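Local coordinates for quinoline 2-oxidoreductase large subunit (Pseudomonas putida, PDB 1T3Q), which probably carries the molybdenum active site of a hydroxylase that oxidises quinoline at carbon 2, binding a molybdopterin cytosine dinucleotide cofactor, at residues G368-V373 with I683-G688; F463-G468 with A745-P750; A292-Q297 with E693-D698. All coordinates share one frame; numbering follows the deposited sequence.

Interaction 1: G368-V373 with I683-G688; sequences GAYRGV and IAQAIG. With MCN (pterin cytosine dinucleotide), chain N; SMO (dioxosulfidomolybdenum(VI) ion), chain O.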
loop_
_atom_site.group_PDB
_atom_site.type_symbol
_atom_site.label_atom_id
_atom_site.label_comp_id
_atom_site.label_asym_id
_atom_site.label_seq_id
_atom_site.Cartn_x
_atom_site.Cartn_y
_atom_site.Cartn_z
ATOM N N GLY B 368 -28.929 8.763 -14.171
ATOM C CA GLY B 368 -28.370 7.710 -13.352
ATOM C C GLY B 368 -29.007 7.651 -11.978
ATOM O O GLY B 368 -29.911 8.426 -11.668
ATOM N N ALA B 369 -28.509 6.738 -11.156
ATOM C CA ALA B 369 -29.025 6.531 -9.812
ATOM C C ALA B 369 -28.616 7.603 -8.815
ATOM O O ALA B 369 -27.462 8.013 -8.764
ATOM C CB ALA B 369 -28.575 5.171 -9.298
ATOM N N TYR B 370 -29.590 8.051 -8.035
ATOM C CA TYR B 370 -29.368 9.023 -6.976
ATOM C C TYR B 370 -30.389 8.683 -5.895
ATOM O O TYR B 370 -31.573 8.501 -6.181
ATOM C CB TYR B 370 -29.550 10.463 -7.473
ATOM C CG TYR B 370 -29.536 11.515 -6.373
ATOM C CD1 TYR B 370 -28.594 11.472 -5.339
ATOM C CD2 TYR B 370 -30.451 12.567 -6.383
ATOM C CE1 TYR B 370 -28.571 12.452 -4.343
ATOM C CE2 TYR B 370 -30.433 13.555 -5.397
ATOM C CZ TYR B 370 -29.492 13.490 -4.380
ATOM O OH TYR B 370 -29.479 14.463 -3.400
ATOM N N ARG B 371 -29.891 8.549 -4.669
ATOM C CA ARG B 371 -30.683 8.238 -3.485
ATOM C C ARG B 371 -32.196 8.291 -3.688
ATOM O O ARG B 371 -32.778 9.370 -3.856
ATOM C CB ARG B 371 -30.279 9.200 -2.362
ATOM C CG ARG B 371 -30.613 8.729 -0.966
ATOM C CD ARG B 371 -29.994 9.672 0.048
ATOM N NE ARG B 371 -30.013 9.114 1.394
ATOM C CZ ARG B 371 -29.305 9.602 2.407
ATOM N NH1 ARG B 371 -28.526 10.659 2.221
ATOM N NH2 ARG B 371 -29.364 9.020 3.600
ATOM N N GLY B 372 -32.827 7.122 -3.667
ATOM C CA GLY B 372 -34.268 7.046 -3.836
ATOM C C GLY B 372 -34.668 6.741 -5.267
ATOM O O GLY B 372 -35.805 6.341 -5.536
ATOM N N VAL B 373 -33.718 6.926 -6.176
ATOM C CA VAL B 373 -33.911 6.699 -7.607
ATOM C C VAL B 373 -35.270 7.135 -8.154
ATOM O O VAL B 373 -35.762 8.212 -7.817
ATOM C CB VAL B 373 -33.625 5.213 -7.986
ATOM C CG1 VAL B 373 -32.158 4.895 -7.715
ATOM C CG2 VAL B 373 -34.517 4.261 -7.194
ATOM N N ILE B 683 -33.325 13.943 4.504
ATOM C CA ILE B 683 -34.284 15.041 4.554
ATOM C C ILE B 683 -33.690 16.330 3.984
ATOM O O ILE B 683 -34.379 17.083 3.293
ATOM C CB ILE B 683 -34.785 15.290 6.006
ATOM C CG1 ILE B 683 -35.750 14.165 6.410
ATOM C CG2 ILE B 683 -35.491 16.658 6.096
ATOM C CD1 ILE B 683 -36.166 14.179 7.880
ATOM N N ALA B 684 -32.417 16.587 4.268
ATOM C CA ALA B 684 -31.773 17.790 3.749
ATOM C C ALA B 684 -31.713 17.726 2.218
ATOM O O ALA B 684 -32.022 18.702 1.532
ATOM C CB ALA B 684 -30.366 17.937 4.332
ATOM N N GLN B 685 -31.323 16.577 1.682
ATOM C CA GLN B 685 -31.252 16.433 0.230
ATOM C C GLN B 685 -32.635 16.595 -0.390
ATOM O O GLN B 685 -32.764 17.116 -1.501
ATOM C CB GLN B 685 -30.641 15.079 -0.152
ATOM C CG GLN B 685 -29.131 15.020 0.076
ATOM C CD GLN B 685 -28.542 13.647 -0.184
ATOM O OE1 GLN B 685 -29.105 12.640 0.228
ATOM N NE2 GLN B 685 -27.393 13.606 -0.853
ATOM N N ALA B 686 -33.667 16.162 0.336
ATOM C CA ALA B 686 -35.054 16.268 -0.121
ATOM C C ALA B 686 -35.468 17.733 -0.224
ATOM O O ALA B 686 -36.157 18.136 -1.161
ATOM C CB ALA B 686 -35.984 15.527 0.847
ATOM N N ILE B 687 -35.060 18.528 0.758
ATOM C CA ILE B 687 -35.368 19.947 0.752
ATOM C C ILE B 687 -34.618 20.579 -0.422
ATOM O O ILE B 687 -35.119 21.493 -1.084
ATOM C CB ILE B 687 -34.930 20.594 2.081
ATOM C CG1 ILE B 687 -35.887 20.150 3.189
ATOM C CG2 ILE B 687 -34.888 22.117 1.946
ATOM C CD1 ILE B 687 -35.388 20.452 4.602
ATOM N N GLY B 688 -33.418 20.075 -0.677
ATOM C CA GLY B 688 -32.631 20.584 -1.786
ATOM C C GLY B 688 -33.365 20.328 -3.094
ATOM O O GLY B 688 -33.628 21.254 -3.860
HETATM N N1 MCN N . -28.661 1.021 9.516
HETATM C C2 MCN N . -28.836 0.552 10.859
HETATM N N3 MCN N . -29.956 -0.250 11.016
HETATM C C4 MCN N . -30.871 -0.603 10.030
HETATM C C5 MCN N . -30.648 -0.083 8.676
HETATM C C6 MCN N . -29.556 0.714 8.425
HETATM O O2 MCN N . -28.069 0.875 11.739
HETATM N N4 MCN N . -31.900 -1.380 10.294
HETATM C "C1'" MCN N . -27.377 1.902 9.287
HETATM C C2D MCN N . -26.174 1.044 8.681
HETATM O "O2'" MCN N . -24.891 1.548 9.196
HETATM C "C3'" MCN N . -26.362 1.192 7.186
HETATM C C4D MCN N . -26.842 2.612 6.998
HETATM O O4D MCN N . -27.549 2.953 8.294
HETATM O "O3'" MCN N . -25.083 0.957 6.499
HETATM C "C5'" MCN N . -27.657 2.882 5.702
HETATM O "O5'" MCN N . -28.667 1.903 5.682
HETATM P PA MCN N . -28.923 0.895 4.494
HETATM O O1A MCN N . -28.520 -0.455 5.003
HETATM O O2A MCN N . -30.349 1.188 4.059
HETATM O O3A MCN N . -28.111 1.246 3.128
HETATM P PB MCN N . -26.570 1.052 2.739
HETATM O O1B MCN N . -26.530 0.108 1.582
HETATM O O2B MCN N . -25.742 0.709 3.943
HETATM O O3B MCN N . -26.118 2.521 2.279
HETATM C C10 MCN N . -26.393 2.986 0.982
HETATM C "C9'" MCN N . -27.507 3.970 1.130
HETATM C "C8'" MCN N . -27.732 4.527 -0.295
HETATM S "S8'" MCN N . -28.257 3.326 -1.509
HETATM C "C7'" MCN N . -27.598 5.801 -0.672
HETATM S "S7'" MCN N . -27.844 6.421 -2.329
HETATM C "C6'" MCN N . -27.111 6.832 0.401
HETATM C C7 MCN N . -27.489 6.382 1.787
HETATM O "O9'" MCN N . -27.028 5.065 2.042
HETATM N "N5'" MCN N . -25.638 7.063 0.099
HETATM C C4A MCN N . -25.038 7.685 1.264
HETATM N "N8'" MCN N . -26.884 7.293 2.817
HETATM C C4B MCN N . -25.604 7.858 2.540
HETATM N "N1'" MCN N . -24.979 8.472 3.655
HETATM C "C2'" MCN N . -23.723 8.922 3.425
HETATM N "N2'" MCN N . -23.089 9.528 4.452
HETATM N "N3'" MCN N . -23.073 8.771 2.216
HETATM C "C4'" MCN N . -23.639 8.144 1.044
HETATM O "O4'" MCN N . -23.003 8.051 0.022
HETATM S S SMO O . -28.976 5.648 -5.250
HETATM MO MO SMO O . -28.226 4.416 -3.675
HETATM O OM2 SMO O . -29.383 3.358 -4.428
HETATM O OM1 SMO O . -26.673 4.065 -4.250
HETATM O O HOH W 1 -31.161 16.690 -3.738
#

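Interaction 2: F463-G468 with A745-P750; sequences FNEVTG and AMISAP. Unlike the reference sequence in segment 463-468: E465 (reference Asp), V466 (reference Cys).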
loop_
_atom_site.group_PDB
_atom_site.type_symbol
_atom_site.label_atom_id
_atom_site.label_comp_id
_atom_site.label_asym_id
_atom_site.label_seq_id
_atom_site.Cartn_x
_atom_site.Cartn_y
_atom_site.Cartn_z
ATOM N N PHE B 463 -44.919 6.214 3.194
ATOM C CA PHE B 463 -44.280 5.327 2.231
ATOM C C PHE B 463 -43.916 3.944 2.752
ATOM O O PHE B 463 -43.987 3.656 3.948
ATOM C CB PHE B 463 -42.971 5.963 1.739
ATOM C CG PHE B 463 -41.853 5.887 2.752
ATOM C CD1 PHE B 463 -41.808 6.768 3.830
ATOM C CD2 PHE B 463 -40.903 4.870 2.681
ATOM C CE1 PHE B 463 -40.842 6.632 4.826
ATOM C CE2 PHE B 463 -39.933 4.725 3.673
ATOM C CZ PHE B 463 -39.906 5.611 4.751
ATOM N N ASN B 464 -43.524 3.094 1.808
ATOM C CA ASN B 464 -43.010 1.767 2.097
ATOM C C ASN B 464 -41.829 1.767 1.125
ATOM O O ASN B 464 -41.785 2.606 0.221
ATOM C CB ASN B 464 -44.055 0.660 1.839
ATOM C CG ASN B 464 -44.226 0.307 0.379
ATOM O OD1 ASN B 464 -43.869 1.070 -0.514
ATOM N ND2 ASN B 464 -44.803 -0.865 0.132
ATOM N N GLU B 465 -40.866 0.876 1.313
ATOM C CA GLU B 465 -39.679 0.881 0.471
ATOM C C GLU B 465 -39.038 -0.498 0.378
ATOM O O GLU B 465 -38.952 -1.213 1.377
ATOM C CB GLU B 465 -38.675 1.882 1.074
ATOM C CG GLU B 465 -37.238 1.774 0.598
ATOM C CD GLU B 465 -36.270 2.586 1.468
ATOM O OE1 GLU B 465 -35.090 2.712 1.085
ATOM O OE2 GLU B 465 -36.682 3.088 2.537
ATOM N N VAL B 466 -38.588 -0.874 -0.817
ATOM C CA VAL B 466 -37.922 -2.162 -0.970
ATOM C C VAL B 466 -36.476 -1.989 -0.516
ATOM O O VAL B 466 -35.776 -1.087 -0.984
ATOM C CB VAL B 466 -37.953 -2.659 -2.444
ATOM C CG1 VAL B 466 -39.397 -2.926 -2.865
ATOM C CG2 VAL B 466 -37.304 -1.641 -3.366
ATOM N N THR B 467 -36.037 -2.836 0.415
ATOM C CA THR B 467 -34.669 -2.768 0.928
ATOM C C THR B 467 -33.991 -4.128 0.816
ATOM O O THR B 467 -34.623 -5.106 0.411
ATOM C CB THR B 467 -34.635 -2.315 2.411
ATOM O OG1 THR B 467 -35.179 -3.342 3.249
ATOM C CG2 THR B 467 -35.444 -1.048 2.594
ATOM N N GLY B 468 -32.714 -4.192 1.184
ATOM C CA GLY B 468 -31.976 -5.445 1.102
ATOM C C GLY B 468 -32.027 -5.960 -0.323
ATOM O O GLY B 468 -31.940 -7.160 -0.583
ATOM N N ALA B 745 -35.666 8.734 3.362
ATOM C CA ALA B 745 -36.007 10.148 3.350
ATOM C C ALA B 745 -36.038 10.775 1.958
ATOM O O ALA B 745 -36.802 11.705 1.723
ATOM C CB ALA B 745 -35.049 10.924 4.255
ATOM N N MET B 746 -35.208 10.289 1.042
ATOM C CA MET B 746 -35.197 10.858 -0.306
ATOM C C MET B 746 -36.299 10.279 -1.177
ATOM O O MET B 746 -36.533 10.734 -2.299
ATOM C CB MET B 746 -33.832 10.670 -0.977
ATOM C CG MET B 746 -32.939 11.915 -0.884
ATOM S SD MET B 746 -33.717 13.406 -1.592
ATOM C CE MET B 746 -33.550 13.049 -3.353
ATOM N N ILE B 747 -36.982 9.267 -0.662
ATOM C CA ILE B 747 -38.093 8.688 -1.401
ATOM C C ILE B 747 -39.337 9.469 -0.994
ATOM O O ILE B 747 -40.105 9.923 -1.834
ATOM C CB ILE B 747 -38.331 7.202 -1.024
ATOM C CG1 ILE B 747 -37.197 6.328 -1.563
ATOM C CG2 ILE B 747 -39.681 6.734 -1.559
ATOM C CD1 ILE B 747 -37.282 4.889 -1.105
ATOM N N SER B 748 -39.486 9.650 0.315
ATOM C CA SER B 748 -40.656 10.294 0.901
ATOM C C SER B 748 -40.601 11.771 1.305
ATOM O O SER B 748 -41.556 12.505 1.072
ATOM C CB SER B 748 -41.098 9.454 2.106
ATOM O OG SER B 748 -42.154 10.060 2.827
ATOM N N ALA B 749 -39.511 12.217 1.920
ATOM C CA ALA B 749 -39.445 13.617 2.335
ATOM C C ALA B 749 -39.708 14.626 1.205
ATOM O O ALA B 749 -40.325 15.663 1.429
ATOM C CB ALA B 749 -38.099 13.909 3.011
ATOM N N PRO B 750 -39.250 14.343 -0.025
ATOM C CA PRO B 750 -39.531 15.341 -1.062
ATOM C C PRO B 750 -41.037 15.524 -1.250
ATOM O O PRO B 750 -41.517 16.630 -1.497
ATOM C CB PRO B 750 -38.864 14.751 -2.303
ATOM C CG PRO B 750 -37.724 13.941 -1.725
ATOM C CD PRO B 750 -38.388 13.267 -0.546
#

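Interaction 3: A292-Q297 with E693-D698; sequences ATHAKQ and EEVIYD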
loop_
_atom_site.group_PDB
_atom_site.type_symbol
_atom_site.label_atom_id
_atom_site.label_comp_id
_atom_site.label_asym_id
_atom_site.label_seq_id
_atom_site.Cartn_x
_atom_site.Cartn_y
_atom_site.Cartn_z
ATOM N N ALA B 292 -20.793 13.257 -15.061
ATOM C CA ALA B 292 -21.134 12.155 -14.173
ATOM C C ALA B 292 -22.517 11.749 -14.674
ATOM O O ALA B 292 -22.696 11.504 -15.867
ATOM C CB ALA B 292 -21.193 12.627 -12.728
ATOM N N THR B 293 -23.488 11.675 -13.780
ATOM C CA THR B 293 -24.854 11.352 -14.177
ATOM C C THR B 293 -25.744 12.364 -13.471
ATOM O O THR B 293 -25.310 13.009 -12.515
ATOM C CB THR B 293 -25.284 9.933 -13.721
ATOM O OG1 THR B 293 -25.005 9.774 -12.323
ATOM C CG2 THR B 293 -24.545 8.860 -14.507
ATOM N N HIS B 294 -26.964 12.537 -13.969
ATOM C CA HIS B 294 -27.929 13.424 -13.333
ATOM C C HIS B 294 -29.040 12.459 -12.988
ATOM O O HIS B 294 -29.011 11.304 -13.417
ATOM C CB HIS B 294 -28.476 14.496 -14.287
ATOM C CG HIS B 294 -27.437 15.432 -14.821
ATOM N ND1 HIS B 294 -26.407 15.926 -14.047
ATOM C CD2 HIS B 294 -27.279 15.975 -16.050
ATOM C CE1 HIS B 294 -25.655 16.730 -14.781
ATOM N NE2 HIS B 294 -26.162 16.777 -15.999
ATOM N N ALA B 295 -30.026 12.913 -12.234
ATOM C CA ALA B 295 -31.109 12.025 -11.860
ATOM C C ALA B 295 -32.405 12.755 -11.601
ATOM O O ALA B 295 -32.450 13.986 -11.617
ATOM C CB ALA B 295 -30.712 11.237 -10.616
ATOM N N LYS B 296 -33.455 11.963 -11.379
ATOM C CA LYS B 296 -34.790 12.437 -11.039
ATOM C C LYS B 296 -35.633 13.099 -12.114
ATOM O O LYS B 296 -36.763 13.503 -11.839
ATOM C CB LYS B 296 -34.703 13.390 -9.841
ATOM C CG LYS B 296 -33.894 12.846 -8.672
ATOM C CD LYS B 296 -34.585 11.657 -8.004
ATOM C CE LYS B 296 -33.719 11.081 -6.883
ATOM N NZ LYS B 296 -34.412 10.003 -6.115
ATOM N N GLN B 297 -35.128 13.207 -13.337
ATOM C CA GLN B 297 -35.928 13.883 -14.345
ATOM C C GLN B 297 -36.979 13.040 -15.047
ATOM O O GLN B 297 -36.728 12.445 -16.090
ATOM C CB GLN B 297 -35.048 14.568 -15.400
ATOM C CG GLN B 297 -35.879 15.419 -16.364
ATOM C CD GLN B 297 -35.056 16.315 -17.271
ATOM O OE1 GLN B 297 -33.966 15.952 -17.709
ATOM N NE2 GLN B 297 -35.596 17.490 -17.577
ATOM N N GLU B 693 -32.415 22.809 -5.761
ATOM C CA GLU B 693 -31.613 22.188 -6.805
ATOM C C GLU B 693 -32.199 21.893 -8.175
ATOM O O GLU B 693 -33.309 21.375 -8.303
ATOM C CB GLU B 693 -31.024 20.879 -6.273
ATOM C CG GLU B 693 -30.360 21.002 -4.920
ATOM C CD GLU B 693 -29.926 19.667 -4.358
ATOM O OE1 GLU B 693 -29.847 19.555 -3.116
ATOM O OE2 GLU B 693 -29.655 18.733 -5.150
ATOM N N GLU B 694 -31.417 22.221 -9.200
ATOM C CA GLU B 694 -31.785 21.920 -10.570
ATOM C C GLU B 694 -30.613 22.046 -11.528
ATOM O O GLU B 694 -29.971 23.094 -11.617
ATOM C CB GLU B 694 -32.944 22.791 -11.079
ATOM C CG GLU B 694 -33.523 22.213 -12.378
ATOM C CD GLU B 694 -34.789 22.887 -12.874
ATOM O OE1 GLU B 694 -35.355 22.388 -13.872
ATOM O OE2 GLU B 694 -35.222 23.901 -12.286
ATOM N N VAL B 695 -30.312 20.949 -12.212
ATOM C CA VAL B 695 -29.266 20.928 -13.222
ATOM C C VAL B 695 -30.066 21.359 -14.446
ATOM O O VAL B 695 -31.070 20.730 -14.787
ATOM C CB VAL B 695 -28.703 19.505 -13.420
ATOM C CG1 VAL B 695 -27.935 19.414 -14.738
ATOM C CG2 VAL B 695 -27.782 19.151 -12.254
ATOM N N ILE B 696 -29.638 22.434 -15.097
ATOM C CA ILE B 696 -30.392 22.944 -16.231
ATOM C C ILE B 696 -29.708 22.914 -17.592
ATOM O O ILE B 696 -28.584 23.394 -17.751
ATOM C CB ILE B 696 -30.836 24.403 -15.970
ATOM C CG1 ILE B 696 -31.611 24.489 -14.652
ATOM C CG2 ILE B 696 -31.700 24.911 -17.127
ATOM C CD1 ILE B 696 -31.974 25.896 -14.248
ATOM N N TYR B 697 -30.412 22.347 -18.568
ATOM C CA TYR B 697 -29.942 22.304 -19.951
ATOM C C TYR B 697 -30.857 23.286 -20.680
ATOM O O TYR B 697 -32.074 23.244 -20.497
ATOM C CB TYR B 697 -30.119 20.908 -20.567
ATOM C CG TYR B 697 -29.054 19.895 -20.202
ATOM C CD1 TYR B 697 -29.233 19.017 -19.132
ATOM C CD2 TYR B 697 -27.884 19.789 -20.953
ATOM C CE1 TYR B 697 -28.276 18.051 -18.825
ATOM C CE2 TYR B 697 -26.917 18.828 -20.652
ATOM C CZ TYR B 697 -27.120 17.962 -19.588
ATOM O OH TYR B 697 -26.169 17.014 -19.291
ATOM N N ASP B 698 -30.292 24.174 -21.495
ATOM C CA ASP B 698 -31.124 25.137 -22.203
ATOM C C ASP B 698 -31.689 24.548 -23.483
ATOM O O ASP B 698 -31.484 23.377 -23.775
ATOM C CB ASP B 698 -30.351 26.426 -22.520
ATOM C CG ASP B 698 -29.175 26.203 -23.451
ATOM O OD1 ASP B 698 -29.175 25.215 -24.219
ATOM O OD2 ASP B 698 -28.247 27.039 -23.426
#

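Interaction 1: G368-V373 with I683-G688
R371 and Q685 make the one direct hydrogen bond between the loop 368-373 and the helix segment 683-688: R371 NH1 donates to Q685 OE1 over 2.9 Å, with an N-H...O angle of 144°. The donor does not lie on a carbonyl lone pair; it sits above the carbonyl plane, and the guanidinium and amide planes stand 82° apart. This is the tightly packed part of the contact. With CG anti to the backbone N (chi1 -159°) and the chain extended from CG to NE, the guanidinium of R371 reaches the pterin. This sets MCN N8' over one face of the guanidinium, toward its rim, 3.1 Å from R371 NH2. Nearer the backbone, R371 CB lies 3.7 Å from MCN S7' of the dithiolene. R371 NE bonds to G742 O, so NE and NH1 each have an acceptor. The loop backbone closes on the metal ligands as well, R371 N lying 3.1 Å from SMO S.

The Y370 side is looser. Q685 NE2 lies at the edge of the Y370 ring, 3.4 Å from Y370 OH, but the angle is too poor for a hydrogen bond. The link here goes through a water that accepts from Y370 OH at 2.8 Å and donates to Q685 O at 2.8 Å. R143 of the small subunit packs on both Y370 and Q685.

Because Q685 OE1 and G742 O hold the guanidinium beside the cofactor, Q685 acts as a second-shell residue that helps position R371, and the positive charge would probably polarise the pterin ring nitrogen it covers.

Interaction 2: F463-G468 with A745-P750
F463 and S748 bring the segment 463-468 closest to the helix segment 745-750: F463 CD1 lies 3.3 Å from S748 CB, and S748 OG is 3.5 Å from F463 CD1. The ring is met obliquely, neither squarely over its face nor at its edge. F463 holds CG between the backbone N and the carbonyl carbon (chi1 75°), the crowded position, and this keeps the ring beside S748. S748 in turn places OG anti to its backbone N (chi1 174°), where it bonds to S461 OG and H642 ND1; the imidazole of H642 also meets the F463 ring. Replacing F463 by alanine is likely to open a gap beside S748 CB and take from H642 the ring it meets.

Both F463 and E465 point toward the helix, as residues two apart on a strand do, and the register sets F463 against S748, with CA atoms 6.3 Å apart. Strand 454-467 is an outermost strand, within this chain, of a four-stranded mixed sheet, so helix 744-761 packs here against a sheet border.

With CG anti to the backbone N (chi1 164°) and the chain extended beyond it, E465 crosses I747 at a slant. I747 CD1 touches E465 CG at 3.6 Å and E465 CD at 3.6 Å, so that a methyl lies against the carbon chain and the root of the carboxylate. Further on, E465 OE1 bonds to S547 OG, a polar partner that anchors the carboxylate, while F375 of helix 375-393 touches both V466 and I747.

Interaction 3: A292-Q297 with E693-D698
The imidazole of H294 has V695 over one of its faces and the Y697 hydroxyl at its edge. V695 CG1 stands 3.5 Å from the H294 ring centroid and close to the ring normal, which meets the definition of a CH-pi contact; the methyl is displaced toward the rim, where it comes within 3.4 Å of H294 NE2. With CG1 anti to the backbone N (chi1 163°), V695 directs this branch at the ring, while its CG2 passes more distantly, 3.9 Å from H294 ND1.

Y697 meets the same ring rim to rim, neither aromatic covering the face of the other. The centroids are 5.7 Å apart and the planes are inclined at 66°, with H294 CD2 close to the plane of the tyrosine ring. H294 NE2 donates to Y697 OH at 3.3 Å, but the N-H...O angle of 129° marks this as a weak bond. Y697 OH has a stronger partner elsewhere, since it also takes a hydrogen bond from C365 N, and C365 touches H294 too. The hydroxyl thus accepts from two donors, and the histidine bond is the lesser grip.

The backbone of H294 is tied to G368. On the other loop, V695 pairs through its backbone with R195, on which the H294 side chain also packs. At its start the 693-698 loop reaches another subunit: E693 makes a salt bridge to R143 of the small subunit. With no regular helix or strand in either segment and the H294 side chain about 13 Å, nearest atoms, from the bound dioxosulfidomolybdenum group, this is loop-to-loop packing that joins the two molybdopterin cofactor-binding regions of a large subunit of the xanthine dehydrogenase family.

Along the chain the segments come in the order 292-297, 368-373, 463-468, 683-688, 693-698 and 745-750, so interaction 1 lies within the span bridged by interaction 3, and interaction 2 crosses both. The centres of interactions 1 and 2 are about 10 Å apart, those of 1 and 3 about 12 Å, and those of 2 and 3 about 21 Å, which puts interaction 1 in the middle. Helix 672-692 supplies 683-688 and leads directly into 693-698, with G688 O 2.7 Å from E693 N. Helix 744-761 packs on it, A686 CB being 3.4 Å from A749 CB. Distant parts of the chain are thus joined beside the molybdenum site, with interaction 1 closest to it.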